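Side-chain contacts in oxetanocin-like protein (Pyrococcus furiosus, PDB 1XX7), which probably removes the 5'-phosphate from 2'-deoxyribonucleoside 5'-monophosphates, as a metal-dependent phosphohydrolase of the HD-domain family: residues A[26-29]-A[34-37]; A[65-70]-A[114-119]; A[73-78]-A[130-135]. All coordinates share one frame; numbering follows the deposited sequence.

From the N terminus, contact 1 comes first. It closes a short turn, joining helix 25-30 to the loop that leads into helix 38-58. Contacts 2 and 3 lie further along and cross each other, because their segments alternate in the chain. Contact 2 ties the start of helix 65-74 to helix 111-119. Contact 3 brings the end of helix 65-74 and the turn after it to helix 123-145, with a nickel ion between them. The two touch through Tyr117 and Phe114, which pack against His75. Contacts 1 and 2 lie on opposite sides of the chain's centre, and contact 3 lies close to that centre.

Contact 1. Residues A[26-29]-A[34-37]; sequences GWLI and NPES
Trp27 meets the loop twice, through its CB and through the N-H of its indole. Its CB packs on Pro35 CB at 3.7 Å. Its CG stands beside the backbone N, anti to the carbonyl carbon (chi1 -46°), and the indole runs from there to Glu36. NE1 gives a hydrogen bond to Glu36 OE2, 2.8 Å long, with an angle of 155° at the hydrogen. The acceptor lies at the ring edge, near the indole plane. OE2 is met on its anti side, with the donor somewhat out of the carboxylate plane, and that plane is turned 51° from the ring. The methylene of Glu36 also touches the indole, with CG 3.6 Å from Trp27 CD1. Leu28 lays its CB on Pro35 CG at 3.8 Å, so the proline ring packs on two successive helix residues. Beyond the two segments, Trp27 packs on Tyr143, edge to face, and on Met136 and Ala140 of helix 123-145. The contact joins helix 25-30 to the loop that leads into helix 38-58, where Ser37 is the N-cap. Glu36 OE2 also forms a salt bridge with Arg24, and OE1 pairs with Lys20 of the fourth subunit. With an alanine at Glu36, the indole N-H, Arg24 and that lysine would probably lose this carboxylate. One buried carboxylate joins an indole N-H and an arginine of its own chain to another subunit.

Contact 2. Residues A[65-70]-A[114-119]; sequences VEKALK and FEEYSK
Lys67 and Glu116 make the one direct touch between residues 65-70 and 114-119, and their side chains cross at about a right angle. Lys67 NZ forms a salt bridge with Glu116 OE2 at 3.6 Å. The carbon chain of the lysine comes nearer than its charge, with CE 3.4 Å from Glu116 OE2. Lys67 CD lies 3.6 Å from Glu116 OE1 as well, so the carboxylate rests against the end of the methylene chain. The lysine leaves its helix with CG anti to the backbone N, then bends at chi3 (-84°), which carries CE and NZ round to OE2. Glu116 reaches across with its chain extended beyond CG. The contact is a surface bridge between helix 65-74 and helix 111-119 of the all-helical HD-domain fold. Its ion pair lies well away from the metal, with the Glu116 side chain about 14 Å from the nickel ion. The other oxygen of Glu116, OE1, is hydrogen-bonded to Thr122 OG1, which holds the carboxylate at its other end. Lys67 and Glu116 both touch Glu124 of helix 123-145. Further out, Ser118 OG donates to Phe114 O at 2.7 Å. That oxygen also accepts from Ser118 N, and the two donors approach from opposite faces of the carbonyl plane. Phe114 packs on Ala100 and Leu103 of helix 95-106, while Glu116 and Tyr117 lean on Ile71 of helix 65-74.

Contact 3. Residues A[73-78]-A[130-135]; sequences IIHDLG and IADKLD. With NI (nickel (II) ion), chain G.
His75, Asp76 and Asp132 meet at one nickel ion, and the tight part of the contact is confined to their metal-binding atoms. Asp132 OD1 binds the nickel ion at 2.0 Å, Asp76 OD2 binds the nickel ion at 2.1 Å and His75 NE2 binds the nickel ion at 2.3 Å. His41 completes the four protein ligands. His75 NE2 and Asp132 OD1 are therefore only 3.0 Å apart, yet they are held by the metal and not by a hydrogen bond. The histidine ring and the Asp132 carboxylate are turned 77° from each other. Asp76 and Asp132 approach each other less closely, with OD2 of Asp76 4.2 Å from OD1 of Asp132. Asp132 points CG anti to its backbone N (chi1 -175°), which sends OD1 from helix 123-145 to the ion. On the other segment, adjacent ligands sit in a type I beta turn from Ile74 to Leu77. His75 ND1 is hydrogen-bonded to Ala72 O, which fixes the ring's rotation and presents NE2 to the metal. Away from the ion the contact is loose. The two backbones stay apart, with His75 CA 9.3 Å from Asp132 CA, and only 72 Å² is buried between the segments. Asp135, three residues after Asp132 on the same helix, uses OD2 to accept a hydrogen bond from His41 ND1 and so positions that ligand from the second shell. The four ligands form the H...HD...D signature of HD-domain phosphohydrolases. The bound cation probably offsets the like charges of the two carboxylates; nickel occupies the site here, and the enzyme probably works with manganese or cobalt.

Contact 1. Residues A[26-29]-A[34-37]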
loop_
_atom_site.group_PDB
_atom_site.type_symbol
_atom_site.label_atom_id
_atom_site.label_comp_id
_atom_site.label_asym_id
_atom_site.label_seq_id
_atom_site.Cartn_x
_atom_site.Cartn_y
_atom_site.Cartn_z
ATOM N N GLY A 26 8.442 -1.845 14.626
ATOM C CA GLY A 26 8.541 -0.549 15.297
ATOM C C GLY A 26 7.867 0.564 14.484
ATOM O O GLY A 26 6.985 1.258 14.984
ATOM N N TRP A 27 8.237 0.697 13.209
ATOM C CA TRP A 27 7.612 1.723 12.341
ATOM C C TRP A 27 6.090 1.483 12.235
ATOM O O TRP A 27 5.291 2.399 12.367
ATOM C CB TRP A 27 8.249 1.758 10.934
ATOM C CG TRP A 27 9.775 1.724 10.914
ATOM C CD1 TRP A 27 10.552 0.822 10.261
ATOM C CD2 TRP A 27 10.691 2.630 11.589
ATOM N NE1 TRP A 27 11.874 1.086 10.488
ATOM C CE2 TRP A 27 11.998 2.202 11.275
ATOM C CE3 TRP A 27 10.525 3.760 12.422
ATOM C CZ2 TRP A 27 13.154 2.849 11.770
ATOM C CZ3 TRP A 27 11.694 4.422 12.921
ATOM C CH2 TRP A 27 12.982 3.945 12.606
ATOM N N LEU A 28 5.722 0.233 12.014
ATOM C CA LEU A 28 4.393 -0.114 11.615
ATOM C C LEU A 28 3.400 0.192 12.723
ATOM O O LEU A 28 2.325 0.778 12.490
ATOM C CB LEU A 28 4.389 -1.586 11.207
ATOM C CG LEU A 28 3.150 -2.335 10.763
ATOM C CD1 LEU A 28 3.500 -3.639 10.042
ATOM C CD2 LEU A 28 2.273 -2.616 11.990
ATOM N N ILE A 29 3.803 -0.159 13.928
ATOM C CA ILE A 29 3.035 0.100 15.113
ATOM C C ILE A 29 2.926 1.610 15.454
ATOM O O ILE A 29 1.933 2.028 16.015
ATOM C CB ILE A 29 3.602 -0.716 16.301
ATOM C CG1 ILE A 29 3.393 -2.218 16.009
ATOM C CG2 ILE A 29 2.872 -0.348 17.588
ATOM C CD1 ILE A 29 4.096 -3.136 16.891
ATOM N N ASN A 34 3.963 2.751 5.072
ATOM C CA ASN A 34 4.449 1.636 4.247
ATOM C C ASN A 34 5.837 1.315 4.725
ATOM O O ASN A 34 6.791 1.630 4.080
ATOM C CB ASN A 34 4.423 1.969 2.734
ATOM C CG ASN A 34 2.990 1.849 2.115
ATOM O OD1 ASN A 34 2.456 2.813 1.545
ATOM N ND2 ASN A 34 2.374 0.680 2.256
ATOM N N PRO A 35 5.933 0.717 5.913
ATOM C CA PRO A 35 7.204 0.637 6.559
ATOM C C PRO A 35 8.179 -0.304 5.765
ATOM O O PRO A 35 7.720 -1.233 5.118
ATOM C CB PRO A 35 6.845 0.055 7.922
ATOM C CG PRO A 35 5.628 -0.733 7.667
ATOM C CD PRO A 35 4.861 0.086 6.706
ATOM N N GLU A 36 9.483 -0.015 5.815
ATOM C CA GLU A 36 10.546 -0.911 5.297
ATOM C C GLU A 36 10.430 -2.342 5.814
ATOM O O GLU A 36 9.904 -2.610 6.863
ATOM C CB GLU A 36 11.916 -0.366 5.653
ATOM C CG GLU A 36 12.136 -0.209 7.187
ATOM C CD GLU A 36 13.581 -0.166 7.604
ATOM O OE1 GLU A 36 14.494 -0.178 6.722
ATOM O OE2 GLU A 36 13.801 -0.086 8.824
ATOM N N SER A 37 10.914 -3.259 5.015
ATOM C CA SER A 37 11.056 -4.619 5.393
ATOM C C SER A 37 12.382 -4.853 6.135
ATOM O O SER A 37 13.276 -3.968 6.195
ATOM C CB SER A 37 10.956 -5.494 4.142
ATOM O OG SER A 37 12.127 -5.391 3.346
#

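Contact 2. Residues A[65-70]-A[114-119]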
loop_
_atom_site.group_PDB
_atom_site.type_symbol
_atom_site.label_atom_id
_atom_site.label_comp_id
_atom_site.label_asym_id
_atom_site.label_seq_id
_atom_site.Cartn_x
_atom_site.Cartn_y
_atom_site.Cartn_z
ATOM N N VAL A 65 36.864 -7.314 7.349
ATOM C CA VAL A 65 35.743 -6.844 6.584
ATOM C C VAL A 65 34.875 -7.978 6.099
ATOM O O VAL A 65 33.659 -7.874 6.150
ATOM C CB VAL A 65 36.192 -5.959 5.426
ATOM C CG1 VAL A 65 34.968 -5.508 4.568
ATOM C CG2 VAL A 65 36.954 -4.744 5.976
ATOM N N GLU A 66 35.504 -9.067 5.667
ATOM C CA GLU A 66 34.802 -10.260 5.289
ATOM C C GLU A 66 33.869 -10.704 6.384
ATOM O O GLU A 66 32.652 -10.867 6.126
ATOM C CB GLU A 66 35.774 -11.393 4.974
ATOM C CG GLU A 66 35.098 -12.644 4.557
ATOM C CD GLU A 66 36.021 -13.703 4.056
ATOM O OE1 GLU A 66 37.150 -13.389 3.631
ATOM O OE2 GLU A 66 35.602 -14.861 4.070
ATOM N N LYS A 67 34.421 -10.904 7.607
ATOM C CA LYS A 67 33.573 -11.250 8.746
ATOM C C LYS A 67 32.460 -10.230 9.060
ATOM O O LYS A 67 31.340 -10.619 9.353
ATOM C CB LYS A 67 34.405 -11.472 9.978
ATOM C CG LYS A 67 33.578 -11.778 11.255
ATOM C CD LYS A 67 34.479 -11.887 12.451
ATOM C CE LYS A 67 35.071 -13.266 12.568
ATOM N NZ LYS A 67 36.218 -13.246 13.530
ATOM N N ALA A 68 32.768 -8.950 9.006
ATOM C CA ALA A 68 31.798 -7.926 9.310
ATOM C C ALA A 68 30.613 -7.890 8.303
ATOM O O ALA A 68 29.468 -7.695 8.706
ATOM C CB ALA A 68 32.474 -6.588 9.430
ATOM N N LEU A 69 30.894 -8.124 7.019
ATOM C CA LEU A 69 29.852 -8.211 6.005
ATOM C C LEU A 69 29.044 -9.478 6.153
ATOM O O LEU A 69 27.795 -9.429 6.028
ATOM C CB LEU A 69 30.416 -8.083 4.581
ATOM C CG LEU A 69 31.226 -6.818 4.305
ATOM C CD1 LEU A 69 31.855 -6.866 2.873
ATOM C CD2 LEU A 69 30.389 -5.584 4.507
ATOM N N LYS A 70 29.673 -10.608 6.472
ATOM C CA LYS A 70 28.859 -11.816 6.705
ATOM C C LYS A 70 27.889 -11.596 7.880
ATOM O O LYS A 70 26.735 -11.997 7.826
ATOM C CB LYS A 70 29.699 -13.040 7.005
ATOM C CG LYS A 70 30.523 -13.609 5.889
ATOM C CD LYS A 70 31.300 -14.809 6.401
ATOM C CE LYS A 70 32.187 -15.414 5.352
ATOM N NZ LYS A 70 32.655 -16.813 5.727
ATOM N N PHE A 114 26.323 -14.785 14.571
ATOM C CA PHE A 114 25.180 -14.134 15.244
ATOM C C PHE A 114 25.456 -13.912 16.760
ATOM O O PHE A 114 24.981 -12.919 17.332
ATOM C CB PHE A 114 23.884 -14.904 15.032
ATOM C CG PHE A 114 22.693 -14.298 15.736
ATOM C CD1 PHE A 114 22.085 -13.143 15.243
ATOM C CD2 PHE A 114 22.195 -14.862 16.906
ATOM C CE1 PHE A 114 20.992 -12.570 15.897
ATOM C CE2 PHE A 114 21.097 -14.282 17.569
ATOM C CZ PHE A 114 20.492 -13.137 17.055
ATOM N N GLU A 115 26.246 -14.808 17.389
ATOM C CA GLU A 115 26.736 -14.572 18.769
ATOM C C GLU A 115 27.571 -13.297 18.828
ATOM O O GLU A 115 27.394 -12.491 19.751
ATOM C CB GLU A 115 27.536 -15.775 19.342
ATOM N N GLU A 116 28.476 -13.107 17.855
ATOM C CA GLU A 116 29.317 -11.914 17.839
ATOM C C GLU A 116 28.475 -10.655 17.720
ATOM O O GLU A 116 28.776 -9.611 18.332
ATOM C CB GLU A 116 30.315 -11.927 16.673
ATOM C CG GLU A 116 31.630 -12.632 16.980
ATOM C CD GLU A 116 32.720 -12.362 15.977
ATOM O OE1 GLU A 116 33.117 -11.204 15.738
ATOM O OE2 GLU A 116 33.245 -13.340 15.482
ATOM N N TYR A 117 27.457 -10.726 16.864
ATOM C CA TYR A 117 26.559 -9.591 16.671
ATOM C C TYR A 117 25.832 -9.336 18.012
ATOM O O TYR A 117 25.843 -8.189 18.537
ATOM C CB TYR A 117 25.546 -9.810 15.519
ATOM C CG TYR A 117 24.539 -8.691 15.470
ATOM C CD1 TYR A 117 24.919 -7.447 15.035
ATOM C CD2 TYR A 117 23.241 -8.852 15.955
ATOM C CE1 TYR A 117 24.069 -6.417 15.014
ATOM C CE2 TYR A 117 22.341 -7.764 15.949
ATOM C CZ TYR A 117 22.795 -6.555 15.477
ATOM O OH TYR A 117 21.999 -5.440 15.413
ATOM N N SER A 118 25.220 -10.382 18.555
ATOM C CA SER A 118 24.364 -10.177 19.724
ATOM C C SER A 118 25.190 -9.741 20.946
ATOM O O SER A 118 24.812 -8.850 21.649
ATOM C CB SER A 118 23.441 -11.380 20.006
ATOM O OG SER A 118 24.117 -12.595 19.912
ATOM N N LYS A 119 26.368 -10.291 21.131
ATOM C CA LYS A 119 27.212 -9.867 22.242
ATOM C C LYS A 119 27.817 -8.502 22.015
ATOM O O LYS A 119 27.956 -7.728 22.972
ATOM C CB LYS A 119 28.295 -10.911 22.471
ATOM C CG LYS A 119 27.754 -12.231 23.005
ATOM C CD LYS A 119 27.333 -12.102 24.467
ATOM C CE LYS A 119 27.227 -13.491 25.153
#

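Contact 3. Residues A[73-78]-A[130-135]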
loop_
_atom_site.group_PDB
_atom_site.type_symbol
_atom_site.label_atom_id
_atom_site.label_comp_id
_atom_site.label_asym_id
_atom_site.label_seq_id
_atom_site.Cartn_x
_atom_site.Cartn_y
_atom_site.Cartn_z
ATOM N N ILE A 73 24.852 -9.378 6.982
ATOM C CA ILE A 73 23.955 -10.160 6.165
ATOM C C ILE A 73 23.105 -11.113 6.968
ATOM O O ILE A 73 21.885 -11.190 6.739
ATOM C CB ILE A 73 24.709 -10.914 5.045
ATOM C CG1 ILE A 73 25.232 -9.921 4.031
ATOM C CG2 ILE A 73 23.765 -11.907 4.308
ATOM C CD1 ILE A 73 26.333 -10.493 3.161
ATOM N N ILE A 74 23.700 -11.807 7.927
ATOM C CA ILE A 74 22.931 -12.825 8.679
ATOM C C ILE A 74 22.252 -12.261 9.941
ATOM O O ILE A 74 21.453 -12.929 10.554
ATOM C CB ILE A 74 23.787 -14.070 9.005
ATOM C CG1 ILE A 74 24.977 -13.725 9.905
ATOM C CG2 ILE A 74 24.313 -14.724 7.680
ATOM C CD1 ILE A 74 24.704 -13.712 11.360
ATOM N N HIS A 75 22.547 -11.019 10.316
ATOM C CA HIS A 75 22.260 -10.611 11.688
ATOM C C HIS A 75 20.763 -10.603 12.086
ATOM O O HIS A 75 20.439 -10.870 13.248
ATOM C CB HIS A 75 22.951 -9.311 12.015
ATOM C CG HIS A 75 22.141 -8.112 11.693
ATOM N ND1 HIS A 75 22.045 -7.607 10.420
ATOM C CD2 HIS A 75 21.349 -7.344 12.471
ATOM C CE1 HIS A 75 21.225 -6.573 10.421
ATOM N NE2 HIS A 75 20.802 -6.379 11.654
ATOM N N ASP A 76 19.863 -10.353 11.127
ATOM C CA ASP A 76 18.422 -10.363 11.381
ATOM C C ASP A 76 17.722 -11.481 10.609
ATOM O O ASP A 76 16.497 -11.512 10.556
ATOM C CB ASP A 76 17.809 -9.017 11.018
ATOM C CG ASP A 76 18.022 -7.969 12.093
ATOM O OD1 ASP A 76 18.476 -8.314 13.184
ATOM O OD2 ASP A 76 17.726 -6.780 11.861
ATOM N N LEU A 77 18.494 -12.437 10.081
ATOM C CA LEU A 77 17.932 -13.519 9.296
ATOM C C LEU A 77 17.034 -14.480 10.113
ATOM O O LEU A 77 16.097 -15.077 9.565
ATOM C CB LEU A 77 19.061 -14.290 8.645
ATOM C CG LEU A 77 18.740 -15.308 7.561
ATOM C CD1 LEU A 77 17.688 -14.798 6.505
ATOM C CD2 LEU A 77 20.071 -15.676 6.901
ATOM N N GLY A 78 17.316 -14.602 11.416
ATOM C CA GLY A 78 16.447 -15.326 12.334
ATOM C C GLY A 78 15.024 -14.760 12.438
ATOM O O GLY A 78 14.093 -15.471 12.857
ATOM N N ILE A 130 26.776 -0.929 15.587
ATOM C CA ILE A 130 26.753 0.471 15.259
ATOM C C ILE A 130 25.988 0.733 13.954
ATOM O O ILE A 130 25.196 1.637 13.881
ATOM C CB ILE A 130 28.170 1.050 15.204
ATOM C CG1 ILE A 130 28.705 1.172 16.628
ATOM C CG2 ILE A 130 28.162 2.466 14.580
ATOM C CD1 ILE A 130 30.196 1.417 16.682
ATOM N N ALA A 131 26.258 -0.059 12.931
ATOM C CA ALA A 131 25.613 0.119 11.616
ATOM C C ALA A 131 24.100 -0.066 11.709
ATOM O O ALA A 131 23.337 0.625 11.090
ATOM C CB ALA A 131 26.210 -0.887 10.602
ATOM N N ASP A 132 23.700 -1.062 12.471
ATOM C CA ASP A 132 22.311 -1.380 12.673
ATOM C C ASP A 132 21.495 -0.227 13.316
ATOM O O ASP A 132 20.391 0.138 12.858
ATOM C CB ASP A 132 22.261 -2.625 13.532
ATOM C CG ASP A 132 20.867 -3.131 13.710
ATOM O OD1 ASP A 132 20.281 -3.620 12.750
ATOM O OD2 ASP A 132 20.336 -3.020 14.811
ATOM N N LYS A 133 22.075 0.338 14.371
ATOM C CA LYS A 133 21.516 1.485 15.055
ATOM C C LYS A 133 21.519 2.718 14.209
ATOM O O LYS A 133 20.576 3.498 14.259
ATOM C CB LYS A 133 22.265 1.702 16.373
ATOM C CG LYS A 133 21.901 0.600 17.398
ATOM C CD LYS A 133 22.896 0.500 18.529
ATOM C CE LYS A 133 22.469 -0.562 19.554
ATOM N NZ LYS A 133 20.977 -0.493 19.802
ATOM N N LEU A 134 22.572 2.910 13.421
ATOM C CA LEU A 134 22.622 4.046 12.484
ATOM C C LEU A 134 21.574 3.968 11.375
ATOM O O LEU A 134 20.990 4.967 11.032
ATOM C CB LEU A 134 24.005 4.193 11.881
ATOM C CG LEU A 134 25.083 4.616 12.894
ATOM C CD1 LEU A 134 26.379 4.840 12.155
ATOM C CD2 LEU A 134 24.695 5.846 13.682
ATOM N N ASP A 135 21.363 2.783 10.807
ATOM C CA ASP A 135 20.313 2.606 9.834
ATOM C C ASP A 135 18.937 3.032 10.436
ATOM O O ASP A 135 18.198 3.776 9.811
ATOM C CB ASP A 135 20.225 1.160 9.383
ATOM C CG ASP A 135 19.006 0.907 8.536
ATOM O OD1 ASP A 135 18.930 1.434 7.393
ATOM O OD2 ASP A 135 18.113 0.210 9.033
HETATM NI NI NI G . 18.987 -5.136 12.406
#